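Local coordinates for protein Nrps/pks (Streptomyces albus, PDB 4OPF) that is a ketosynthase domain of the oxazolomycin assembly line, from a family that extends polyketide chains by decarboxylative condensation, and probably handles a chain intermediate, at residues Tyr27-Leu31 and Val327-Ile331; Leu24-Trp28 and Ile344-Met349. All blocks are in the same frame, centred on the assembly; numbering follows the deposited sequence.

Contact 1 (Tyr27-Leu31 and Val327-Ile331); sequences YWRLL and VKPNI
Tyr-27 reaches from helix 24-33 to Val-327 and Ile-331, at the segment that opens the Lys-x-Asn-x-Gly-His motif of ketosynthases. Leaving the helix at CB, its side chain swings CG anti to the backbone N (chi1 -170°), which carries the ring toward Val-327 and Ile-331. Leu-31, one turn on, lays CD1 over the centre of one ring face, 3.7 Å above the plane. Farther out, CE1 meets CG2 of Ile-331 at 4.3 Å, the methyl lying near the ring plane at its edge. At the tip, OH comes within 3.5 Å of CG1 of Val-327, the two side chains crossing at about a right angle, and its polar need is met by a hydrogen bond with the carbonyl of Ala-341.

Beside the ring, CD2 of Leu-30 presses on CG2 of Ile-331 at 3.7 Å. Leu-31 divides its branches: while CD1 covers the tyrosine, CD2 rests against the amide carbon CG of Asn-330 at 3.8 Å. That amide also bridges polar groups, since ND2 donates to a water 3.0 Å away, which also hydrogen-bonds to Leu-31 O at 2.7 Å. ND2 donates to the carbonyl of Arg-35 as well. Branched aliphatics thus fill the interface, whereas tyrosine and asparagine suit buried places that must both pack and bond; methyl groups carry the direct contacts, two against the hydroxyl and amide, and the polar link runs through water.

Contact 2 (Leu24-Trp28 and Ile344-Met349); sequences LDAYW and IKTVLM
Two helices of the thiolase-type ketosynthase fold cross here, with Leu-24 and Trp-28 of helix 24-33 meeting Ile-344 and Leu-348 of helix 338-352. The axes of the short segments pass 10.8 Å apart at a signed angle of -79°, and long side chains span the separation between these nearly perpendicular pieces.

CG2 of Ile-344 touches two partners. CD2 of Leu-24 meets it at 3.7 Å, and CE2 of Tyr-27 at 3.8 Å, the methyl lying at the ring's edge near its plane. Leu-348 likewise meets two: its CD1 lies 4.0 Å from CD2 of Tyr-27, while its CB packs on CE3 of Trp-28 at 3.7 Å. With CG anti to the backbone N (chi1 178°), the indole stretches past Leu-348, the two side chains running in opposite directions. Its benzo end reaches Met-349, a selenomethionine, whose CG lies in the ring plane at the edge, 3.9 Å from CZ3. The broad indole suits this site because one large group can reach both residues.

Around them, Met-14 of strand 9-17 lies against Leu-24 and Ile-344, and Tyr-291 of strand 291-293 against Met-349. The amine of Lys-345 makes a salt bridge with Glu-293 and a hydrogen bond with Tyr-291, and Thr-346 packs on Ala-391 and Val-393 of strand 390-396.

Both contacts are buried and start from helix 24-33, whose Tyr-27 belongs to each, so it holds successive elements of the chain: the short helix 328-331 in contact 1 and helix 338-352 in contact 2. Their centres lie about 8 Å apart, and they join directly where Leu-31 CD1 packs on Lys-345 CB at 3.9 Å. Contact 1, where one partner is a loop residue and a short helix, mixes aliphatic packing with an amide and a bridging water. Contact 2, its centre about 10 Å from that of the folded chain against about 13 Å, is apolar and buries more surface, although Leu-24 and Trp-28 remain partly exposed. Glu-293 also connects them, bonding Val-327 N and Lys-345 NZ.

Contact 1 (Tyr27-Leu31 and Val327-Ile331)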
# COMPACT_ATOMS: atom_id res chain seq x y z
N TYR A 27 -29.22 -0.33 -4.07
CA TYR A 27 -28.60 -0.01 -2.82
C TYR A 27 -29.21 1.30 -2.25
O TYR A 27 -29.49 1.39 -1.07
CB TYR A 27 -27.09 0.09 -3.01
CG TYR A 27 -26.26 0.20 -1.79
CD1 TYR A 27 -26.45 -0.62 -0.70
CD2 TYR A 27 -25.20 1.07 -1.75
CE1 TYR A 27 -25.64 -0.50 0.44
CE2 TYR A 27 -24.34 1.16 -0.69
CZ TYR A 27 -24.56 0.37 0.41
OH TYR A 27 -23.69 0.53 1.49
N TRP A 28 -29.37 2.30 -3.07
CA TRP A 28 -29.98 3.53 -2.65
C TRP A 28 -31.40 3.31 -2.18
O TRP A 28 -31.77 3.83 -1.18
CB TRP A 28 -29.96 4.57 -3.76
CG TRP A 28 -30.64 5.83 -3.33
CD1 TRP A 28 -31.83 6.33 -3.80
CD2 TRP A 28 -30.23 6.71 -2.27
NE1 TRP A 28 -32.15 7.48 -3.12
CE2 TRP A 28 -31.18 7.74 -2.19
CE3 TRP A 28 -29.13 6.74 -1.43
CZ2 TRP A 28 -31.07 8.78 -1.28
CZ3 TRP A 28 -28.98 7.81 -0.55
CH2 TRP A 28 -29.96 8.78 -0.46
N ARG A 29 -32.19 2.50 -2.88
CA ARG A 29 -33.54 2.18 -2.42
C ARG A 29 -33.52 1.48 -1.07
O ARG A 29 -34.30 1.85 -0.18
CB ARG A 29 -34.34 1.34 -3.45
CG ARG A 29 -34.84 2.20 -4.62
CD ARG A 29 -35.78 1.50 -5.58
NE ARG A 29 -35.28 0.22 -6.09
CZ ARG A 29 -34.51 0.07 -7.19
NH1 ARG A 29 -34.12 -1.16 -7.57
NH2 ARG A 29 -34.09 1.13 -7.90
N LEU A 30 -32.66 0.48 -0.90
CA LEU A 30 -32.55 -0.21 0.35
C LEU A 30 -32.26 0.78 1.49
O LEU A 30 -32.95 0.75 2.55
CB LEU A 30 -31.44 -1.26 0.28
CG LEU A 30 -31.16 -2.06 1.55
CD1 LEU A 30 -32.05 -3.26 1.62
CD2 LEU A 30 -29.76 -2.56 1.66
N LEU A 31 -31.26 1.64 1.31
CA LEU A 31 -30.83 2.50 2.38
C LEU A 31 -31.82 3.63 2.65
O LEU A 31 -32.09 3.96 3.82
CB LEU A 31 -29.52 3.14 2.06
CG LEU A 31 -28.38 2.13 1.92
CD1 LEU A 31 -27.15 2.87 1.56
CD2 LEU A 31 -28.13 1.24 3.12
N VAL A 327 -24.28 1.49 7.89
CA VAL A 327 -24.91 0.56 6.98
C VAL A 327 -25.07 -0.80 7.57
O VAL A 327 -25.75 -1.66 6.98
CB VAL A 327 -24.14 0.31 5.65
CG1 VAL A 327 -24.15 1.53 4.84
CG2 VAL A 327 -22.69 -0.07 5.86
N LYS A 328 -24.37 -1.07 8.66
CA LYS A 328 -24.32 -2.46 9.13
C LYS A 328 -25.67 -3.07 9.53
O LYS A 328 -25.92 -4.23 9.27
CB LYS A 328 -23.34 -2.60 10.27
CG LYS A 328 -21.92 -2.32 9.83
CD LYS A 328 -20.95 -2.65 10.93
CE LYS A 328 -19.58 -2.09 10.59
NZ LYS A 328 -18.68 -2.42 11.74
N PRO A 329 -26.57 -2.29 10.16
CA PRO A 329 -27.89 -2.88 10.41
C PRO A 329 -28.66 -3.17 9.11
O PRO A 329 -29.53 -4.02 9.11
CB PRO A 329 -28.61 -1.80 11.21
CG PRO A 329 -27.50 -1.01 11.82
CD PRO A 329 -26.46 -0.95 10.73
N ASN A 330 -28.32 -2.51 7.99
CA ASN A 330 -28.98 -2.76 6.73
C ASN A 330 -28.40 -3.98 5.98
O ASN A 330 -29.15 -4.70 5.35
CB ASN A 330 -28.83 -1.57 5.79
CG ASN A 330 -29.31 -0.25 6.40
OD1 ASN A 330 -28.61 0.40 7.20
ND2 ASN A 330 -30.47 0.19 5.96
N ILE A 331 -27.08 -4.15 5.98
CA ILE A 331 -26.47 -5.19 5.15
C ILE A 331 -25.51 -6.13 5.87
O ILE A 331 -24.94 -7.00 5.21
CB ILE A 331 -25.68 -4.60 3.99
CG1 ILE A 331 -24.51 -3.80 4.49
CG2 ILE A 331 -26.61 -3.78 3.09
CD1 ILE A 331 -23.61 -3.27 3.36
O HOH W 1 -30.79 3.17 6.07

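Contact 2 (Leu24-Trp28 and Ile344-Met349)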
# COMPACT_ATOMS: atom_id res chain seq x y z
N LEU A 24 -26.31 -0.14 -7.63
CA LEU A 24 -26.34 1.01 -6.76
C LEU A 24 -27.72 1.68 -6.66
O LEU A 24 -28.01 2.36 -5.69
CB LEU A 24 -25.30 2.03 -7.18
CG LEU A 24 -23.87 1.51 -6.94
CD1 LEU A 24 -22.91 2.64 -7.02
CD2 LEU A 24 -23.66 0.80 -5.60
N ASP A 25 -28.56 1.52 -7.65
CA ASP A 25 -29.90 2.05 -7.57
C ASP A 25 -30.67 1.24 -6.53
O ASP A 25 -31.39 1.82 -5.74
CB ASP A 25 -30.57 2.03 -8.96
CG ASP A 25 -30.02 3.14 -9.88
OD1 ASP A 25 -29.35 4.08 -9.40
OD2 ASP A 25 -30.25 3.07 -11.08
N ALA A 26 -30.51 -0.07 -6.53
CA ALA A 26 -31.14 -0.88 -5.52
C ALA A 26 -30.52 -0.61 -4.13
O ALA A 26 -31.20 -0.67 -3.11
CB ALA A 26 -31.10 -2.36 -5.90
N TYR A 27 -29.22 -0.33 -4.07
CA TYR A 27 -28.60 -0.01 -2.82
C TYR A 27 -29.21 1.30 -2.25
O TYR A 27 -29.49 1.39 -1.07
CB TYR A 27 -27.09 0.09 -3.01
CG TYR A 27 -26.26 0.20 -1.79
CD1 TYR A 27 -26.45 -0.62 -0.70
CD2 TYR A 27 -25.20 1.07 -1.75
CE1 TYR A 27 -25.64 -0.50 0.44
CE2 TYR A 27 -24.34 1.16 -0.69
CZ TYR A 27 -24.56 0.37 0.41
OH TYR A 27 -23.69 0.53 1.49
N TRP A 28 -29.37 2.30 -3.07
CA TRP A 28 -29.98 3.53 -2.65
C TRP A 28 -31.40 3.31 -2.18
O TRP A 28 -31.77 3.83 -1.18
CB TRP A 28 -29.96 4.57 -3.76
CG TRP A 28 -30.64 5.83 -3.33
CD1 TRP A 28 -31.83 6.33 -3.80
CD2 TRP A 28 -30.23 6.71 -2.27
NE1 TRP A 28 -32.15 7.48 -3.12
CE2 TRP A 28 -31.18 7.74 -2.19
CE3 TRP A 28 -29.13 6.74 -1.43
CZ2 TRP A 28 -31.07 8.78 -1.28
CZ3 TRP A 28 -28.98 7.81 -0.55
CH2 TRP A 28 -29.96 8.78 -0.46
N ILE A 344 -19.64 4.41 -0.44
CA ILE A 344 -20.65 4.48 -1.52
C ILE A 344 -21.99 5.05 -0.97
O ILE A 344 -22.60 5.92 -1.61
CB ILE A 344 -20.84 3.11 -2.20
CG1 ILE A 344 -19.56 2.80 -3.03
CG2 ILE A 344 -22.08 3.07 -3.09
CD1 ILE A 344 -19.52 1.42 -3.63
N LYS A 345 -22.39 4.60 0.21
CA LYS A 345 -23.56 5.15 0.89
C LYS A 345 -23.48 6.67 1.03
O LYS A 345 -24.39 7.40 0.67
CB LYS A 345 -23.74 4.55 2.29
CG LYS A 345 -24.65 5.39 3.19
CD LYS A 345 -24.91 4.69 4.51
CE LYS A 345 -25.42 5.67 5.54
NZ LYS A 345 -25.61 4.95 6.85
N THR A 346 -22.38 7.13 1.56
CA THR A 346 -22.17 8.56 1.75
C THR A 346 -22.12 9.33 0.44
O THR A 346 -22.66 10.42 0.39
CB THR A 346 -20.87 8.78 2.50
OG1 THR A 346 -20.99 8.12 3.76
CG2 THR A 346 -20.67 10.20 2.78
N VAL A 347 -21.49 8.78 -0.62
CA VAL A 347 -21.47 9.42 -1.91
C VAL A 347 -22.89 9.51 -2.43
O VAL A 347 -23.29 10.53 -2.94
CB VAL A 347 -20.58 8.68 -2.93
CG1 VAL A 347 -20.84 9.20 -4.34
CG2 VAL A 347 -19.10 8.79 -2.49
N LEU A 348 -23.65 8.45 -2.29
CA LEU A 348 -25.03 8.50 -2.74
C LEU A 348 -25.90 9.53 -1.96
O LEU A 348 -26.75 10.23 -2.54
CB LEU A 348 -25.65 7.12 -2.64
CG LEU A 348 -25.11 6.10 -3.64
CD1 LEU A 348 -25.67 4.73 -3.31
CD2 LEU A 348 -25.54 6.49 -5.04
N MSE A 349 -25.69 9.60 -0.66
CA MSE A 349 -26.37 10.61 0.18
C MSE A 349 -26.06 11.99 -0.29
O MSE A 349 -26.96 12.81 -0.41
CB MSE A 349 -25.96 10.46 1.62
CG MSE A 349 -26.79 9.34 2.27
SE MSE A 349 -26.16 9.07 4.13
CE MSE A 349 -26.09 10.96 4.61